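Local coordinates for protein polyprenyl synthetase (Nonlabens dokdonensis, PDB 6KD7) that probably makes geranylgeranyl pyrophosphate by magnesium-dependent prenyl transfer, at residues M113-F118 against K131-T136; M62-A67 against E119-D124; A176-A181 against K189-I194. One frame throughout, in Å; residues are numbered along the deposited sequence.

In the fold
Followed from the N terminus, the chain first lays down helix 58-82, which carries residues 62-67. Helix 100-116 follows, then a turn, then helix 123-150. Contact 1 closes the short loop between these last two helices. Contact 2 closes a longer one, bringing residues 119-124, the turn and the first residues of helix 123-150, back onto helix 58-82. The segments of contacts 1 and 2 alternate along the chain, so the two loops cross. The contacts also touch: Phe118 packs on Ala67. Contact 3 comes later, in series, and closes the hairpin of helices 158-183 and 188-215. Met179, between its neighbours Phe118 and Ala64, ties this hairpin to both earlier contacts.

Contact 1. Residues M113-F118 against K131-T136; sequences MAYRLF and KVFSRT
Tyr115 and Phe133 mark the closest backbone approach, with their CA atoms 8.5 Å apart. Tyr115 is in the last part of helix 100-116, and Phe133 is in the third turn of helix 123-150. The gap between the backbones is filled by aromatic side chains. Phe133 is the central one. Its CG is anti to the backbone N (chi1 -180°), which carries the ring out to the other segment. There its edge meets the face of Tyr115 in a T-shaped stack. Phe133 CE2 stands over the middle of the tyrosine ring, and the planes are at 90°. The nearest atoms of the pair are Tyr115 CE1 and Phe133 CD2, 3.6 Å apart. Phe118 makes a second edge-to-face stack, now on the face of Phe133. Its CE2 lies 3.7 Å from Phe133 CG, toward the rim of the ring, and the planes are at 79°. Phe133 thus gives an edge to one partner and a face to the other. Ala114 CB adds an apolar contact to Phe133 CZ at 3.9 Å.

This aromatic cluster lies in the predominantly helical fold of FPP/GGPP synthases, where neighbouring helices pack round the catalytic cavity. Phe71 of helix 58-82 extends the cluster and pairs edge-to-face with Phe133. The cluster also borders the subunit interface, because the Tyr115 ring stacks on Tyr115 of the second subunit.

The polar end of Tyr115 is held as well. Its OH and Ser134 OG form a short hydrogen bond of 2.6 Å, and either could be the donor. This bond and the Phe133 edge over the face probably restrict the turning of the tyrosine ring. Ser134 OG lies at the edge of that ring, near its plane.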
loop_
_atom_site.group_PDB
_atom_site.type_symbol
_atom_site.label_atom_id
_atom_site.label_comp_id
_atom_site.label_asym_id
_atom_site.label_seq_id
_atom_site.Cartn_x
_atom_site.Cartn_y
_atom_site.Cartn_z
ATOM N N MET A 113 -0.454 35.347 -10.524
ATOM C CA MET A 113 -1.205 36.466 -9.905
ATOM C C MET A 113 -0.217 37.470 -9.294
ATOM O O MET A 113 -0.470 38.706 -9.370
ATOM C CB MET A 113 -2.147 35.924 -8.830
ATOM C CG MET A 113 -3.269 35.106 -9.405
ATOM S SD MET A 113 -4.132 34.163 -8.101
ATOM C CE MET A 113 -5.113 35.461 -7.364
ATOM N N ALA A 114 0.878 36.980 -8.722
ATOM C CA ALA A 114 1.905 37.858 -8.159
ATOM C C ALA A 114 2.423 38.759 -9.283
ATOM O O ALA A 114 2.504 39.983 -9.089
ATOM C CB ALA A 114 3.019 37.067 -7.545
ATOM N N TYR A 115 2.844 38.163 -10.401
ATOM C CA TYR A 115 3.407 38.932 -11.541
ATOM C C TYR A 115 2.391 39.996 -11.954
ATOM O O TYR A 115 2.793 41.101 -12.224
ATOM C CB TYR A 115 3.759 38.028 -12.716
ATOM C CG TYR A 115 5.101 37.372 -12.613
ATOM C CD1 TYR A 115 6.235 38.070 -12.965
ATOM C CD2 TYR A 115 5.245 36.035 -12.274
ATOM C CE1 TYR A 115 7.492 37.507 -12.893
ATOM C CE2 TYR A 115 6.500 35.444 -12.228
ATOM C CZ TYR A 115 7.626 36.179 -12.559
ATOM O OH TYR A 115 8.889 35.692 -12.546
ATOM N N ARG A 116 1.121 39.640 -11.998
ATOM C CA ARG A 116 0.071 40.566 -12.479
ATOM C C ARG A 116 -0.083 41.792 -11.576
ATOM O O ARG A 116 -0.598 42.782 -12.053
ATOM C CB ARG A 116 -1.237 39.809 -12.667
ATOM C CG ARG A 116 -1.071 38.557 -13.505
ATOM C CD ARG A 116 -2.159 38.459 -14.528
ATOM N NE ARG A 116 -3.499 38.436 -13.985
ATOM C CZ ARG A 116 -4.552 38.813 -14.681
ATOM N NH1 ARG A 116 -5.755 38.755 -14.152
ATOM N NH2 ARG A 116 -4.394 39.257 -15.907
ATOM N N LEU A 117 0.297 41.683 -10.310
ATOM C CA LEU A 117 0.126 42.788 -9.347
ATOM C C LEU A 117 1.133 43.915 -9.660
ATOM O O LEU A 117 0.990 44.987 -9.068
ATOM C CB LEU A 117 0.243 42.224 -7.913
ATOM C CG LEU A 117 -1.052 41.574 -7.392
ATOM C CD1 LEU A 117 -0.764 40.525 -6.340
ATOM C CD2 LEU A 117 -2.027 42.597 -6.826
ATOM N N PHE A 118 2.127 43.693 -10.526
ATOM C CA PHE A 118 3.066 44.746 -10.962
ATOM C C PHE A 118 2.420 45.636 -12.047
ATOM O O PHE A 118 2.970 46.675 -12.327
ATOM C CB PHE A 118 4.374 44.147 -11.455
ATOM C CG PHE A 118 5.111 43.391 -10.406
ATOM C CD1 PHE A 118 5.174 43.854 -9.112
ATOM C CD2 PHE A 118 5.771 42.215 -10.698
ATOM C CE1 PHE A 118 5.856 43.158 -8.128
ATOM C CE2 PHE A 118 6.423 41.502 -9.702
ATOM C CZ PHE A 118 6.469 41.975 -8.416
ATOM N N LYS A 131 12.205 42.372 -13.056
ATOM C CA LYS A 131 13.594 41.862 -13.131
ATOM C C LYS A 131 14.132 41.383 -11.776
ATOM O O LYS A 131 14.622 40.276 -11.732
ATOM C CB LYS A 131 14.496 42.950 -13.708
ATOM C CG LYS A 131 15.853 42.470 -14.188
ATOM C CD LYS A 131 16.396 43.336 -15.282
ATOM C CE LYS A 131 17.742 42.876 -15.785
ATOM N NZ LYS A 131 18.672 42.602 -14.672
ATOM N N VAL A 132 13.962 42.142 -10.698
ATOM C CA VAL A 132 14.563 41.696 -9.410
ATOM C C VAL A 132 13.678 40.558 -8.842
ATOM O O VAL A 132 14.239 39.609 -8.243
ATOM C CB VAL A 132 14.765 42.842 -8.397
ATOM C CG1 VAL A 132 13.441 43.448 -7.979
ATOM C CG2 VAL A 132 15.557 42.342 -7.195
ATOM N N PHE A 133 12.379 40.599 -9.109
ATOM C CA PHE A 133 11.393 39.599 -8.634
ATOM C C PHE A 133 11.723 38.218 -9.238
ATOM O O PHE A 133 11.893 37.254 -8.473
ATOM C CB PHE A 133 9.974 40.018 -8.993
ATOM C CG PHE A 133 8.906 39.059 -8.547
ATOM C CD1 PHE A 133 8.559 38.945 -7.204
ATOM C CD2 PHE A 133 8.227 38.288 -9.476
ATOM C CE1 PHE A 133 7.531 38.099 -6.817
ATOM C CE2 PHE A 133 7.265 37.374 -9.079
ATOM C CZ PHE A 133 6.899 37.313 -7.752
ATOM N N SER A 134 11.873 38.164 -10.559
ATOM C CA SER A 134 12.180 36.937 -11.330
ATOM C C SER A 134 13.538 36.392 -10.929
ATOM O O SER A 134 13.670 35.201 -10.750
ATOM C CB SER A 134 12.084 37.172 -12.814
ATOM O OG SER A 134 10.735 37.420 -13.190
ATOM N N ARG A 135 14.542 37.226 -10.770
ATOM C CA ARG A 135 15.874 36.730 -10.383
ATOM C C ARG A 135 15.750 36.095 -8.988
ATOM O O ARG A 135 16.385 35.057 -8.742
ATOM C CB ARG A 135 16.884 37.878 -10.381
ATOM C CG ARG A 135 18.292 37.455 -9.971
ATOM C CD ARG A 135 19.390 38.502 -10.232
ATOM N NE ARG A 135 19.230 39.778 -9.522
ATOM C CZ ARG A 135 18.760 40.930 -10.044
ATOM N NH1 ARG A 135 18.373 41.032 -11.308
ATOM N NH2 ARG A 135 18.670 41.996 -9.276
ATOM N N THR A 136 15.036 36.774 -8.080
ATOM C CA THR A 136 14.790 36.306 -6.702
ATOM C C THR A 136 14.008 34.980 -6.769
ATOM O O THR A 136 14.425 34.041 -6.113
ATOM C CB THR A 136 14.092 37.398 -5.877
ATOM O OG1 THR A 136 15.007 38.505 -5.887
ATOM C CG2 THR A 136 13.774 36.938 -4.466
#

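Contact 2. Residues M62-A67 against E119-D124; sequences MNAAIA and EDYDKD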
loop_
_atom_site.group_PDB
_atom_site.type_symbol
_atom_site.label_atom_id
_atom_site.label_comp_id
_atom_site.label_asym_id
_atom_site.label_seq_id
_atom_site.Cartn_x
_atom_site.Cartn_y
_atom_site.Cartn_z
ATOM N N MET A 62 1.827 49.291 -2.468
ATOM C CA MET A 62 0.928 48.271 -1.901
ATOM C C MET A 62 0.852 47.080 -2.872
ATOM O O MET A 62 1.000 45.962 -2.395
ATOM C CB MET A 62 -0.479 48.807 -1.677
ATOM C CG MET A 62 -1.378 47.890 -0.834
ATOM S SD MET A 62 -0.695 47.484 0.794
ATOM C CE MET A 62 -0.636 49.108 1.567
ATOM N N ASN A 63 0.591 47.307 -4.164
ATOM C CA ASN A 63 0.437 46.194 -5.145
ATOM C C ASN A 63 1.719 45.336 -5.123
ATOM O O ASN A 63 1.595 44.107 -5.044
ATOM C CB ASN A 63 0.046 46.712 -6.524
ATOM C CG ASN A 63 -1.420 47.085 -6.598
ATOM O OD1 ASN A 63 -2.164 46.939 -5.647
ATOM N ND2 ASN A 63 -1.855 47.530 -7.755
ATOM N N ALA A 64 2.897 45.943 -5.083
ATOM C CA ALA A 64 4.175 45.222 -5.037
ATOM C C ALA A 64 4.322 44.443 -3.720
ATOM O O ALA A 64 4.925 43.337 -3.734
ATOM C CB ALA A 64 5.325 46.156 -5.189
ATOM N N ALA A 65 3.926 45.042 -2.604
ATOM C CA ALA A 65 3.916 44.397 -1.271
ATOM C C ALA A 65 3.027 43.141 -1.332
ATOM O O ALA A 65 3.448 42.086 -0.886
ATOM C CB ALA A 65 3.382 45.363 -0.230
ATOM N N ILE A 66 1.850 43.266 -1.900
ATOM C CA ILE A 66 0.923 42.131 -2.049
ATOM C C ILE A 66 1.552 41.080 -2.978
ATOM O O ILE A 66 1.440 39.886 -2.633
ATOM C CB ILE A 66 -0.424 42.627 -2.537
ATOM C CG1 ILE A 66 -1.046 43.522 -1.464
ATOM C CG2 ILE A 66 -1.327 41.447 -2.909
ATOM C CD1 ILE A 66 -2.355 44.169 -1.897
ATOM N N ALA A 67 2.269 41.470 -4.043
ATOM C CA ALA A 67 2.958 40.496 -4.923
ATOM C C ALA A 67 3.917 39.655 -4.070
ATOM O O ALA A 67 4.034 38.431 -4.265
ATOM C CB ALA A 67 3.742 41.168 -6.032
ATOM N N GLU A 119 1.306 45.255 -12.647
ATOM C CA GLU A 119 0.862 45.855 -13.942
ATOM C C GLU A 119 0.443 47.326 -13.807
ATOM O O GLU A 119 0.537 47.993 -14.842
ATOM C CB GLU A 119 -0.262 45.050 -14.602
ATOM C CG GLU A 119 0.285 43.772 -15.207
ATOM C CD GLU A 119 -0.703 42.714 -15.649
ATOM O OE1 GLU A 119 -1.882 43.043 -15.740
ATOM O OE2 GLU A 119 -0.240 41.614 -16.067
ATOM N N ASP A 120 0.001 47.811 -12.637
ATOM C CA ASP A 120 -0.359 49.247 -12.456
ATOM C C ASP A 120 0.882 50.141 -12.367
ATOM O O ASP A 120 0.691 51.311 -12.467
ATOM C CB ASP A 120 -1.228 49.524 -11.234
ATOM C CG ASP A 120 -2.600 48.950 -11.410
ATOM O OD1 ASP A 120 -2.926 48.579 -12.548
ATOM O OD2 ASP A 120 -3.306 48.850 -10.422
ATOM N N TYR A 121 2.084 49.594 -12.229
ATOM C CA TYR A 121 3.286 50.460 -12.160
ATOM C C TYR A 121 3.645 51.023 -13.541
ATOM O O TYR A 121 3.242 50.457 -14.556
ATOM C CB TYR A 121 4.428 49.767 -11.419
ATOM C CG TYR A 121 4.098 49.546 -9.968
ATOM C CD1 TYR A 121 4.142 50.589 -9.064
ATOM C CD2 TYR A 121 3.663 48.317 -9.513
ATOM C CE1 TYR A 121 3.806 50.406 -7.736
ATOM C CE2 TYR A 121 3.315 48.120 -8.190
ATOM C CZ TYR A 121 3.386 49.168 -7.296
ATOM O OH TYR A 121 3.050 48.982 -5.995
ATOM N N ASP A 122 4.329 52.165 -13.552
ATOM C CA ASP A 122 4.807 52.786 -14.814
ATOM C C ASP A 122 5.818 51.808 -15.425
ATOM O O ASP A 122 6.342 50.961 -14.676
ATOM C CB ASP A 122 5.333 54.217 -14.593
ATOM C CG ASP A 122 6.640 54.346 -13.837
ATOM O OD1 ASP A 122 7.602 53.588 -14.098
ATOM O OD2 ASP A 122 6.712 55.239 -12.993
ATOM N N LYS A 123 6.095 51.953 -16.721
ATOM C CA LYS A 123 6.845 50.989 -17.553
ATOM C C LYS A 123 8.240 50.862 -16.987
ATOM O O LYS A 123 8.853 49.795 -17.089
ATOM C CB LYS A 123 6.820 51.424 -19.023
ATOM C CG LYS A 123 5.509 51.073 -19.727
ATOM C CD LYS A 123 5.233 51.793 -21.058
ATOM C CE LYS A 123 3.848 51.507 -21.631
ATOM N NZ LYS A 123 2.808 51.255 -20.592
ATOM N N ASP A 124 8.768 51.928 -16.428
ATOM C CA ASP A 124 10.159 51.881 -15.928
ATOM C C ASP A 124 10.201 51.038 -14.623
ATOM O O ASP A 124 11.126 50.258 -14.402
ATOM C CB ASP A 124 10.713 53.293 -15.756
ATOM C CG ASP A 124 12.223 53.206 -15.668
ATOM O OD1 ASP A 124 12.883 53.006 -16.742
ATOM O OD2 ASP A 124 12.732 53.258 -14.535
#
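The ring of Tyr121 meets helix 58-82 with its hydroxyl end, and the Ala64 N lies at the ring edge, near its plane. Asn63 CB approaches the same end obliquely, 3.9 Å from Tyr121 CE2. The other flat groups are the Asn63 amide and the Asp120 carboxylate. They cross with their planes 44° apart, and Asn63 ND2 is 3.3 Å from Asp120 OD2.

The firm polar link is the bond from Ala64 N to Tyr121 OH, 3.2 Å long with an N-H...O angle of 156°. The same hydroxyl gives its hydrogen to Asp60 O, one turn earlier in the helix. In a regular alpha-helix Ala64 N would bond to that carbonyl directly. Here the helix is kinked, the direct bond is missing, and the phenol oxygen is inserted between donor and acceptor. Ala64 CB also packs on the ring, 4.1 Å from Tyr121 CE2.

Within the predominantly helical fold, Asp122 and the residues just before it lead into helix 123-150. Asp122 caps the start of that helix, with OD1 accepting from Lys125 N. The turn also faces the second subunit, where Glu119 O accepts from Tyr127 OH of that subunit. Tyr121 places its CG anti to its carbonyl carbon (chi1 -66°), and from there the ring spans the distance to the kink. A phenylalanine in place of Tyr121 would probably leave both Ala64 N and Asp60 O without their bridging partner at the kink. Ile183 of helix 158-183 packs on Tyr121 and Ala64 alike.

Contact 3. Residues A176-A181 against K189-I194; sequences ALQMGA and KEQELI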
loop_
_atom_site.group_PDB
_atom_site.type_symbol
_atom_site.label_atom_id
_atom_site.label_comp_id
_atom_site.label_asym_id
_atom_site.label_seq_id
_atom_site.Cartn_x
_atom_site.Cartn_y
_atom_site.Cartn_z
ATOM N N ALA A 176 12.198 42.165 -1.325
ATOM C CA ALA A 176 11.037 42.908 -0.793
ATOM C C ALA A 176 11.462 44.367 -0.496
ATOM O O ALA A 176 10.696 45.271 -0.833
ATOM C CB ALA A 176 10.491 42.241 0.450
ATOM N N LEU A 177 12.618 44.573 0.132
ATOM C CA LEU A 177 13.131 45.930 0.466
ATOM C C LEU A 177 13.472 46.675 -0.840
ATOM O O LEU A 177 12.935 47.792 -1.047
ATOM C CB LEU A 177 14.347 45.795 1.383
ATOM C CG LEU A 177 14.016 45.334 2.801
ATOM C CD1 LEU A 177 15.245 44.809 3.475
ATOM C CD2 LEU A 177 13.403 46.449 3.624
ATOM N N GLN A 178 14.227 46.024 -1.734
ATOM C CA GLN A 178 14.618 46.598 -3.030
ATOM C C GLN A 178 13.379 47.036 -3.795
ATOM O O GLN A 178 13.461 48.138 -4.396
ATOM C CB GLN A 178 15.584 45.699 -3.780
ATOM C CG GLN A 178 15.924 46.289 -5.121
ATOM C CD GLN A 178 17.041 45.573 -5.819
ATOM O OE1 GLN A 178 17.420 46.016 -6.897
ATOM N NE2 GLN A 178 17.560 44.489 -5.267
ATOM N N MET A 179 12.254 46.321 -3.724
ATOM C CA MET A 179 11.060 46.694 -4.522
ATOM C C MET A 179 10.485 48.024 -4.000
ATOM O O MET A 179 9.809 48.756 -4.794
ATOM C CB MET A 179 9.961 45.610 -4.506
ATOM C CG MET A 179 10.407 44.357 -5.311
ATOM S SD MET A 179 9.395 42.872 -5.113
ATOM C CE MET A 179 7.783 43.460 -5.550
ATOM N N GLY A 180 10.567 48.267 -2.695
ATOM C CA GLY A 180 10.004 49.518 -2.132
ATOM C C GLY A 180 10.840 50.694 -2.587
ATOM O O GLY A 180 10.272 51.688 -3.013
ATOM N N ALA A 181 12.151 50.501 -2.590
ATOM C CA ALA A 181 13.157 51.452 -3.075
ATOM C C ALA A 181 12.896 51.752 -4.566
ATOM O O ALA A 181 12.887 52.933 -4.959
ATOM C CB ALA A 181 14.528 50.908 -2.785
ATOM N N LYS A 189 22.405 51.888 -7.154
ATOM C CA LYS A 189 23.408 51.786 -6.069
ATOM C C LYS A 189 22.689 51.760 -4.720
ATOM O O LYS A 189 23.049 50.934 -3.887
ATOM C CB LYS A 189 24.339 52.997 -6.153
ATOM C CG LYS A 189 25.671 52.868 -5.433
ATOM C CD LYS A 189 26.488 54.137 -5.519
ATOM C CE LYS A 189 27.925 53.971 -5.071
ATOM N NZ LYS A 189 28.563 55.277 -4.770
ATOM N N GLU A 190 21.689 52.619 -4.543
ATOM C CA GLU A 190 20.923 52.672 -3.275
ATOM C C GLU A 190 20.081 51.399 -3.143
ATOM O O GLU A 190 20.085 50.807 -2.089
ATOM C CB GLU A 190 20.067 53.933 -3.208
ATOM C CG GLU A 190 19.453 54.190 -1.851
ATOM C CD GLU A 190 20.401 54.313 -0.672
ATOM O OE1 GLU A 190 21.581 54.545 -0.884
ATOM O OE2 GLU A 190 19.940 54.171 0.443
ATOM N N GLN A 191 19.473 50.964 -4.238
ATOM C CA GLN A 191 18.621 49.755 -4.219
ATOM C C GLN A 191 19.457 48.577 -3.724
ATOM O O GLN A 191 19.001 47.876 -2.869
ATOM C CB GLN A 191 18.194 49.438 -5.644
ATOM C CG GLN A 191 17.030 50.265 -6.134
ATOM C CD GLN A 191 16.675 49.865 -7.541
ATOM O OE1 GLN A 191 16.798 48.716 -7.924
ATOM N NE2 GLN A 191 16.247 50.830 -8.318
ATOM N N GLU A 192 20.664 48.447 -4.238
ATOM C CA GLU A 192 21.548 47.347 -3.811
ATOM C C GLU A 192 21.922 47.501 -2.334
ATOM O O GLU A 192 22.177 46.485 -1.706
ATOM C CB GLU A 192 22.689 47.165 -4.807
ATOM C CG GLU A 192 22.170 46.964 -6.219
ATOM C CD GLU A 192 23.167 46.452 -7.237
ATOM O OE1 GLU A 192 22.728 45.860 -8.227
ATOM O OE2 GLU A 192 24.368 46.641 -7.031
ATOM N N LEU A 193 21.982 48.724 -1.805
ATOM C CA LEU A 193 22.423 48.863 -0.402
ATOM C C LEU A 193 21.272 48.319 0.458
ATOM O O LEU A 193 21.539 47.601 1.439
ATOM C CB LEU A 193 22.786 50.315 -0.063
ATOM C CG LEU A 193 24.150 50.806 -0.580
ATOM C CD1 LEU A 193 24.376 52.251 -0.153
ATOM C CD2 LEU A 193 25.305 49.971 -0.082
ATOM N N ILE A 194 20.034 48.707 0.173
ATOM C CA ILE A 194 18.915 48.180 1.006
ATOM C C ILE A 194 18.787 46.661 0.806
ATOM O O ILE A 194 18.503 45.980 1.777
ATOM C CB ILE A 194 17.613 48.988 0.883
ATOM C CG1 ILE A 194 16.760 48.814 2.142
ATOM C CG2 ILE A 194 16.869 48.655 -0.394
ATOM C CD1 ILE A 194 15.560 49.700 2.210
#
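Ile194 is wedged between Leu177 and Ala181, and this is the tightly packed part of the contact. Its CG1 is anti to the backbone N (chi1 -155°), which directs that branch at Leu177. Ile194 CG1 comes to 3.9 Å from Leu177 CB, and Ile194 CD1 reaches Leu177 CD2 at 4.1 Å. The two side chains cross at about a right angle. The other branch, Ile194 CG2, rests on Ala181 CB at 4.0 Å and also lies close to the backbone of the opposite helix. Ile194 also packs on helix 42-54, through Ser50, Met53 and Tyr54.

The axes of segments 176-181 and 189-194 are roughly antiparallel, at 150°, and approach to 8.4 Å. They form a helical hairpin, joined by a short turn. The backbones come nearest at Gln178 and Gln191, whose CA atoms are 5.2 Å apart. There the aliphatic parts meet, with Gln178 CG 3.9 Å from Gln191 CB. The amide orientations are doubtful in the model.

Toward solvent the contact thins out. Lys189 and Glu192 are exposed and add little or nothing to it. Glu190 turns instead to other parts of the fold, where its OE2 bonds to Tyr54 OH and Ser306 N.

The contact is mostly a fit of buried side chains, Ile194 against Leu177 and Ala181; whether the two glutamine amides add a hydrogen bond depends on how they are turned.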